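Local coordinates for protein 3-dehydroquinate dehydratase (Enterococcus faecalis, PDB 4PH6) that catalyses the cis-dehydration of 3-dehydroquinate to 3-dehydroshikimate, the third step of the chorismate pathway, through an imine with an active-site lysine, at residues Q87-E92 against E119-P124; E106-G111 against D128-E133. All blocks are in the same frame, centred on the assembly; numbering follows the deposited sequence.

In the fold
Both contacts join parts of the (beta/alpha)8 barrel that are close in sequence, with all or most of strand 115-119 between them in the chain. Interaction 1 joins the loops that follow strands 80-83 and 115-119, at the C-terminal ends of the strands, where the active site of a TIM barrel lies. There the side chain of E119 is about 3 Å from that of R85, predicted to bind 3-dehydroquinate. The side chain of E89 is about 4 Å from that of H146, the predicted proton donor and acceptor. Interaction 2 joins helices 97-110 and 124-136, which come after those loops. The centres of the two contacts are 17 Å apart, and the L130 side chain is about 12 Å from that of R85.

Interaction 1: residues Q87-E92 against E119-P124; sequences QKEGGE and ELFANP
E89 and E119 run antiparallel alongside one another, their carboxylates stacked with the two planes 8° apart. In E89, CB lies 4.0 Å from E119 OE2. Next along the chain, E89 CG is 3.8 Å from E119 OE1. E89 CD is closer still, 3.5 Å from E119 OE1. E89 OE1 lies over the E119 carboxylate, 3.6 Å from E119 CD, and accepts a hydrogen bond from the backbone N of H146. E89 OE2 takes a hydrogen bond from a water at 2.7 Å. That water in turn accepts one from F121 N at 2.9 Å, which links the two segments. E89 OE2 also lies at the edge of the F121 ring, 4.1 Å from F121 CD1. The chain of E89 is extended beyond CG (chi2 -161°), which carries its carboxylate over that of E119. On the other side of the stack, E119 OE2 forms a salt bridge with R85, and E119 OE1 is hydrogen-bonded to T86 OG1. E119 also starts a type I turn that ends at A122. The arrangement belongs to the catalytic end of a (beta/alpha)8 barrel, where polar side chains from strand ends and the loops after them gather beside the substrate site.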
ATOM      1  N   GLN A  87      24.178  -3.849  16.935  1.00 16.68           N
ATOM      2  CA  GLN A  87      24.828  -3.901  15.632  1.00 17.73           C
ATOM      3  C   GLN A  87      24.298  -5.023  14.733  1.00 18.88           C
ATOM      4  O   GLN A  87      24.155  -4.829  13.533  1.00 18.46           O
ATOM      5  CB  GLN A  87      26.341  -4.051  15.821  1.00 19.15           C
ATOM      6  CG  GLN A  87      27.179  -3.694  14.604  1.00 27.05           C
ATOM      7  CD  GLN A  87      28.673  -3.633  14.918  1.00 32.47           C
ATOM      8  OE1 GLN A  87      29.169  -4.360  15.786  1.00 35.95           O
ATOM      9  NE2 GLN A  87      29.392  -2.759  14.216  1.00 27.11           N
ATOM     10  N   LYS A  88      23.985  -6.185  15.302  1.00 20.75           N
ATOM     11  CA  LYS A  88      23.560  -7.317  14.475  1.00 23.14           C
ATOM     12  C   LYS A  88      22.142  -7.134  13.915  1.00 21.75           C
ATOM     13  O   LYS A  88      21.697  -7.911  13.063  1.00 17.50           O
ATOM     14  CB  LYS A  88      23.640  -8.629  15.264  1.00 22.38           C
ATOM     15  CG  LYS A  88      23.823  -9.878  14.392  1.00 30.36           C
ATOM     16  CD  LYS A  88      23.267 -11.123  15.111  1.00 36.62           C
ATOM     17  CE  LYS A  88      24.338 -12.150  15.503  1.00 35.49           C
ATOM     18  NZ  LYS A  88      24.316 -13.378  14.657  1.00 38.45           N
ATOM     19  N   GLU A  89      21.433  -6.111  14.390  1.00 21.37           N
ATOM     20  CA  GLU A  89      20.091  -5.828  13.880  1.00 20.41           C
ATOM     21  C   GLU A  89      20.014  -4.417  13.290  1.00 13.69           C
ATOM     22  O   GLU A  89      18.964  -3.774  13.335  1.00 12.77           O
ATOM     23  CB  GLU A  89      19.044  -6.022  14.989  1.00 12.88           C
ATOM     24  CG  GLU A  89      19.154  -7.394  15.668  1.00 13.75           C
ATOM     25  CD  GLU A  89      17.904  -7.815  16.436  1.00 12.18           C
ATOM     26  OE1 GLU A  89      16.875  -7.103  16.389  1.00 13.43           O
ATOM     27  OE2 GLU A  89      17.951  -8.882  17.080  1.00 12.42           O
ATOM     28  N   GLY A  90      21.138  -3.941  12.753  1.00 14.57           N
ATOM     29  CA  GLY A  90      21.184  -2.650  12.074  1.00 15.18           C
ATOM     30  C   GLY A  90      21.752  -1.469  12.855  1.00 14.32           C
ATOM     31  O   GLY A  90      21.837  -0.361  12.341  1.00 14.32           O
ATOM     32  N   GLY A  91      22.146  -1.703  14.100  1.00 14.26           N
ATOM     33  CA  GLY A  91      22.620  -0.640  14.966  1.00 17.23           C
ATOM     34  C   GLY A  91      23.890   0.034  14.497  1.00 18.63           C
ATOM     35  O   GLY A  91      24.515  -0.415  13.545  1.00 24.61           O
ATOM     36  N   GLU A  92      24.283   1.107  15.176  1.00 15.12           N
ATOM     37  CA  GLU A  92      25.414   1.920  14.717  1.00 20.10           C
ATOM     38  C   GLU A  92      26.783   1.505  15.257  1.00 21.56           C
ATOM     39  O   GLU A  92      27.799   1.793  14.634  1.00 23.49           O
ATOM     40  CB  GLU A  92      25.177   3.386  15.066  1.00 15.61           C
ATOM     41  CG  GLU A  92      24.145   4.048  14.184  1.00 22.77           C
ATOM     42  CD  GLU A  92      24.559   4.095  12.717  1.00 22.49           C
ATOM     43  OE1 GLU A  92      25.606   4.697  12.407  1.00 16.46           O
ATOM     44  OE2 GLU A  92      23.829   3.528  11.875  1.00 21.79           O
ATOM     45  N   GLU A 119      15.536  -6.064  22.322  1.00 13.35           N
ATOM     46  CA  GLU A 119      15.557  -7.040  21.247  1.00 16.68           C
ATOM     47  C   GLU A 119      15.220  -8.443  21.754  1.00 10.82           C
ATOM     48  O   GLU A 119      15.801  -8.924  22.726  1.00 11.34           O
ATOM     49  CB  GLU A 119      16.907  -7.005  20.547  1.00 13.15           C
ATOM     50  CG  GLU A 119      17.137  -5.665  19.883  1.00 13.47           C
ATOM     51  CD  GLU A 119      18.490  -5.522  19.231  1.00 15.82           C
ATOM     52  OE1 GLU A 119      19.316  -6.458  19.306  1.00 17.44           O
ATOM     53  OE2 GLU A 119      18.730  -4.446  18.646  1.00 20.01           O
ATOM     54  N   LEU A 120      14.244  -9.061  21.092  1.00 10.72           N
ATOM     55  CA  LEU A 120      13.817 -10.423  21.387  1.00 11.26           C
ATOM     56  C   LEU A 120      14.993 -11.367  21.614  1.00 12.52           C
ATOM     57  O   LEU A 120      14.964 -12.185  22.530  1.00 12.97           O
ATOM     58  CB  LEU A 120      12.933 -10.957  20.247  1.00 11.33           C
ATOM     59  CG  LEU A 120      12.582 -12.454  20.209  1.00 12.15           C
ATOM     60  CD1 LEU A 120      11.684 -12.862  21.385  1.00 12.11           C
ATOM     61  CD2 LEU A 120      11.938 -12.854  18.876  1.00 12.41           C
ATOM     62  N   PHE A 121      16.017 -11.265  20.778  1.00 13.18           N
ATOM     63  CA  PHE A 121      17.124 -12.216  20.741  1.00 16.13           C
ATOM     64  C   PHE A 121      18.275 -11.969  21.726  1.00 20.90           C
ATOM     65  O   PHE A 121      19.147 -12.732  21.802  1.00 24.92           O
ATOM     66  CB  PHE A 121      17.686 -12.432  19.323  1.00 19.86           C
ATOM     67  CG  PHE A 121      16.749 -13.147  18.406  1.00 21.13           C
ATOM     68  CD1 PHE A 121      16.489 -12.668  17.180  1.00 21.58           C
ATOM     69  CD2 PHE A 121      16.108 -14.260  18.796  1.00 27.84           C
ATOM     70  CE1 PHE A 121      15.615 -13.288  16.342  1.00 23.66           C
ATOM     71  CE2 PHE A 121      15.216 -14.884  17.963  1.00 27.10           C
ATOM     72  CZ  PHE A 121      14.971 -14.402  16.729  1.00 20.32           C
ATOM     73  N   ALA A 122      18.233 -10.884  22.462  1.00 14.14           N
ATOM     74  CA  ALA A 122      19.210 -10.611  23.476  1.00 15.51           C
ATOM     75  C   ALA A 122      19.007 -11.599  24.568  1.00 15.24           C
ATOM     76  O   ALA A 122      18.000 -12.168  24.664  1.00 15.39           O
ATOM     77  CB  ALA A 122      19.074  -9.207  24.012  1.00 13.63           C
ATOM     78  N   ASN A 123      20.020 -11.755  25.397  1.00 22.24           N
ATOM     79  CA  ASN A 123      19.990 -12.700  26.514  1.00 17.05           C
ATOM     80  C   ASN A 123      18.744 -12.537  27.322  1.00 16.05           C
ATOM     81  O   ASN A 123      18.516 -11.619  28.006  1.00 17.99           O
ATOM     82  CB  ASN A 123      21.145 -12.402  27.473  1.00 17.90           C
ATOM     83  CG  ASN A 123      21.283 -13.430  28.611  1.00 19.13           C
ATOM     84  OD1 ASN A 123      20.491 -13.578  29.498  1.00 18.78           O
ATOM     85  ND2 ASN A 123      22.338 -14.132  28.531  1.00 27.96           N
ATOM     86  N   PRO A 124      17.908 -13.532  27.192  1.00 20.66           N
ATOM     87  CA  PRO A 124      16.570 -13.544  27.760  1.00 15.50           C
ATOM     88  C   PRO A 124      16.529 -13.518  29.274  1.00 15.61           C
ATOM     89  O   PRO A 124      15.656 -12.903  29.805  1.00 26.60           O
ATOM     90  CB  PRO A 124      15.974 -14.830  27.225  1.00 18.66           C
ATOM     91  CG  PRO A 124      16.862 -15.223  26.124  1.00 27.57           C
ATOM     92  CD  PRO A 124      18.214 -14.755  26.465  1.00 21.32           C
TER
HETATM   93  O   HOH W   1      15.716  -9.533  18.423  1.00  5.29           O

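Interaction 2: residues E106-G111 against D128-E133; sequences ELVKKG and DTLIHE
V108 reaches from helix 97-110 to helix 124-136 and touches it with both methyls. Its CG1 stands anti to the backbone N (chi1 166°), while CG2 lies beside that N. The two branches therefore meet different parts of the second helix. V108 CG2 comes 4.0 Å from L130 CD1, in van der Waals contact. V108 CG1 instead meets main chain, 3.6 Å from the carbonyl O of E133 and 3.9 Å from E133 C. The CB of L130 does not point straight at V108. With CG anti to its N (chi1 173°) and chi2 at 64°, L130 brings CD1 round to the valine. The two side chains cross at a slant. E133 starts out toward V108, and E133 CB is 4.5 Å from V108 CG1. The backbones come nearest at V108 and E133, with CA atoms 7.3 Å apart. Inward from the helices, V108 rests on L116 and L130 on I118, both from strand 115-119. L130 also packs on Y104 and H105 of the first helix. No hydrogen bond or salt bridge joins the two segments. Valine and leucine methyls meet each other, and a valine methyl meets the E133 carbonyl, so the contact probably rests on close packing and dispersion rather than on directional bonds.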
ATOM      1  N   GLU A 106      20.388   1.197  34.140  1.00 13.00           N
ATOM      2  CA  GLU A 106      20.613   2.554  34.628  1.00 15.32           C
ATOM      3  C   GLU A 106      19.538   3.558  34.202  1.00 14.06           C
ATOM      4  O   GLU A 106      19.111   4.388  35.005  1.00 13.28           O
ATOM      5  CB  GLU A 106      21.977   3.072  34.172  1.00 14.90           C
ATOM      6  CG  GLU A 106      23.100   2.650  35.084  1.00 27.74           C
ATOM      7  CD  GLU A 106      22.837   3.011  36.538  1.00 28.70           C
ATOM      8  OE1 GLU A 106      22.443   2.107  37.307  1.00 35.10           O
ATOM      9  OE2 GLU A 106      23.031   4.188  36.915  1.00 22.19           O
ATOM     10  N   LEU A 107      19.129   3.507  32.937  1.00 15.10           N
ATOM     11  CA  LEU A 107      18.041   4.348  32.452  1.00 10.81           C
ATOM     12  C   LEU A 107      16.775   4.086  33.256  1.00 13.04           C
ATOM     13  O   LEU A 107      16.055   5.017  33.628  1.00 10.17           O
ATOM     14  CB  LEU A 107      17.782   4.093  30.964  1.00  9.82           C
ATOM     15  CG  LEU A 107      18.811   4.694  30.002  1.00 17.07           C
ATOM     16  CD1 LEU A 107      18.565   4.189  28.598  1.00 16.63           C
ATOM     17  CD2 LEU A 107      18.787   6.222  30.038  1.00 10.92           C
ATOM     18  N   VAL A 108      16.515   2.812  33.532  1.00  9.97           N
ATOM     19  CA  VAL A 108      15.343   2.433  34.303  1.00 13.45           C
ATOM     20  C   VAL A 108      15.342   3.108  35.684  1.00 15.45           C
ATOM     21  O   VAL A 108      14.306   3.615  36.125  1.00 11.72           O
ATOM     22  CB  VAL A 108      15.244   0.902  34.462  1.00 14.13           C
ATOM     23  CG1 VAL A 108      14.223   0.536  35.547  1.00 15.20           C
ATOM     24  CG2 VAL A 108      14.879   0.253  33.129  1.00  8.44           C
ATOM     25  N   LYS A 109      16.510   3.145  36.334  1.00 11.90           N
ATOM     26  CA  LYS A 109      16.648   3.703  37.676  1.00 16.99           C
ATOM     27  C   LYS A 109      16.643   5.228  37.731  1.00 21.16           C
ATOM     28  O   LYS A 109      15.998   5.811  38.601  1.00 18.51           O
ATOM     29  CB  LYS A 109      17.948   3.206  38.329  1.00 20.35           C
ATOM     30  CG  LYS A 109      17.913   1.747  38.720  1.00 22.07           C
ATOM     31  CD  LYS A 109      19.301   1.232  39.054  1.00 24.52           C
ATOM     32  CE  LYS A 109      19.255  -0.269  39.289  1.00 27.03           C
ATOM     33  NZ  LYS A 109      20.602  -0.894  39.221  1.00 38.76           N
ATOM     34  N   LYS A 110      17.379   5.864  36.820  1.00 17.69           N
ATOM     35  CA  LYS A 110      17.666   7.288  36.941  1.00 19.13           C
ATOM     36  C   LYS A 110      17.459   8.065  35.641  1.00 21.38           C
ATOM     37  O   LYS A 110      17.803   9.248  35.561  1.00 17.37           O
ATOM     38  CB  LYS A 110      19.104   7.499  37.421  1.00 19.96           C
ATOM     39  CG  LYS A 110      19.337   7.155  38.881  1.00 21.30           C
ATOM     40  CD  LYS A 110      20.777   6.722  39.121  1.00 28.43           C
ATOM     41  CE  LYS A 110      21.104   6.685  40.619  1.00 34.06           C
ATOM     42  NZ  LYS A 110      22.531   6.307  40.887  1.00 37.07           N
ATOM     43  N   GLY A 111      16.900   7.410  34.628  1.00 19.07           N
ATOM     44  CA  GLY A 111      16.632   8.079  33.371  1.00 11.86           C
ATOM     45  C   GLY A 111      15.166   8.408  33.193  1.00 11.14           C
ATOM     46  O   GLY A 111      14.335   8.001  33.999  1.00 10.00           O
ATOM     47  N   ASP A 128      14.670 -10.640  30.704  1.00 12.91           N
ATOM     48  CA  ASP A 128      13.468 -10.816  31.509  1.00 12.48           C
ATOM     49  C   ASP A 128      13.576 -10.053  32.831  1.00 12.54           C
ATOM     50  O   ASP A 128      12.629  -9.380  33.252  1.00 11.80           O
ATOM     51  CB  ASP A 128      13.201 -12.302  31.766  1.00 13.47           C
ATOM     52  CG  ASP A 128      12.618 -13.000  30.550  1.00 19.60           C
ATOM     53  OD1 ASP A 128      12.289 -12.298  29.567  1.00 17.86           O
ATOM     54  OD2 ASP A 128      12.470 -14.240  30.581  1.00 17.78           O
ATOM     55  N   THR A 129      14.733 -10.148  33.472  1.00 13.55           N
ATOM     56  CA  THR A 129      14.946  -9.454  34.734  1.00 16.52           C
ATOM     57  C   THR A 129      14.795  -7.954  34.528  1.00 14.66           C
ATOM     58  O   THR A 129      14.209  -7.269  35.359  1.00 20.61           O
ATOM     59  CB  THR A 129      16.336  -9.766  35.331  1.00 15.22           C
ATOM     60  OG1 THR A 129      16.477 -11.181  35.475  1.00 16.40           O
ATOM     61  CG2 THR A 129      16.513  -9.091  36.685  1.00 15.69           C
ATOM     62  N   LEU A 130      15.324  -7.461  33.410  1.00 12.19           N
ATOM     63  CA  LEU A 130      15.211  -6.058  33.030  1.00 14.12           C
ATOM     64  C   LEU A 130      13.753  -5.641  32.777  1.00 14.65           C
ATOM     65  O   LEU A 130      13.306  -4.576  33.221  1.00 13.76           O
ATOM     66  CB  LEU A 130      16.052  -5.782  31.788  1.00 11.07           C
ATOM     67  CG  LEU A 130      15.884  -4.383  31.196  1.00 20.55           C
ATOM     68  CD1 LEU A 130      16.381  -3.316  32.189  1.00 10.29           C
ATOM     69  CD2 LEU A 130      16.603  -4.272  29.849  1.00 18.07           C
ATOM     70  N   ILE A 131      13.019  -6.488  32.069  1.00 11.64           N
ATOM     71  CA  ILE A 131      11.614  -6.230  31.777  1.00 16.31           C
ATOM     72  C   ILE A 131      10.797  -5.935  33.043  1.00 14.85           C
ATOM     73  O   ILE A 131      10.063  -4.943  33.087  1.00 11.86           O
ATOM     74  CB  ILE A 131      10.971  -7.419  31.036  1.00  9.04           C
ATOM     75  CG1 ILE A 131      11.580  -7.571  29.642  1.00  8.98           C
ATOM     76  CG2 ILE A 131       9.468  -7.217  30.935  1.00  8.31           C
ATOM     77  CD1 ILE A 131      11.193  -8.858  28.933  1.00  9.35           C
ATOM     78  N   HIS A 132      10.930  -6.789  34.061  1.00  9.91           N
ATOM     79  CA  HIS A 132      10.177  -6.609  35.301  1.00 20.68           C
ATOM     80  C   HIS A 132      10.615  -5.371  36.069  1.00 10.13           C
ATOM     81  O   HIS A 132       9.776  -4.709  36.686  1.00  9.87           O
ATOM     82  CB  HIS A 132      10.294  -7.845  36.198  1.00 11.33           C
ATOM     83  CG  HIS A 132       9.764  -9.084  35.552  1.00 13.90           C
ATOM     84  ND1 HIS A 132       8.517  -9.146  34.976  1.00 14.40           N
ATOM     85  CD2 HIS A 132      10.332 -10.296  35.360  1.00 19.31           C
ATOM     86  CE1 HIS A 132       8.331 -10.340  34.459  1.00 14.75           C
ATOM     87  NE2 HIS A 132       9.417 -11.065  34.678  1.00 20.37           N
ATOM     88  N   GLU A 133      11.909  -5.054  36.036  1.00 12.06           N
ATOM     89  CA  GLU A 133      12.375  -3.814  36.656  1.00 12.54           C
ATOM     90  C   GLU A 133      11.861  -2.580  35.894  1.00 13.13           C
ATOM     91  O   GLU A 133      11.494  -1.580  36.504  1.00 15.19           O
ATOM     92  CB  GLU A 133      13.902  -3.782  36.748  1.00 14.66           C
ATOM     93  CG  GLU A 133      14.493  -4.774  37.750  1.00 20.33           C
ATOM     94  CD  GLU A 133      13.877  -4.663  39.136  1.00 26.95           C
ATOM     95  OE1 GLU A 133      13.973  -3.582  39.752  1.00 29.29           O
ATOM     96  OE2 GLU A 133      13.273  -5.662  39.603  1.00 36.86           O
TER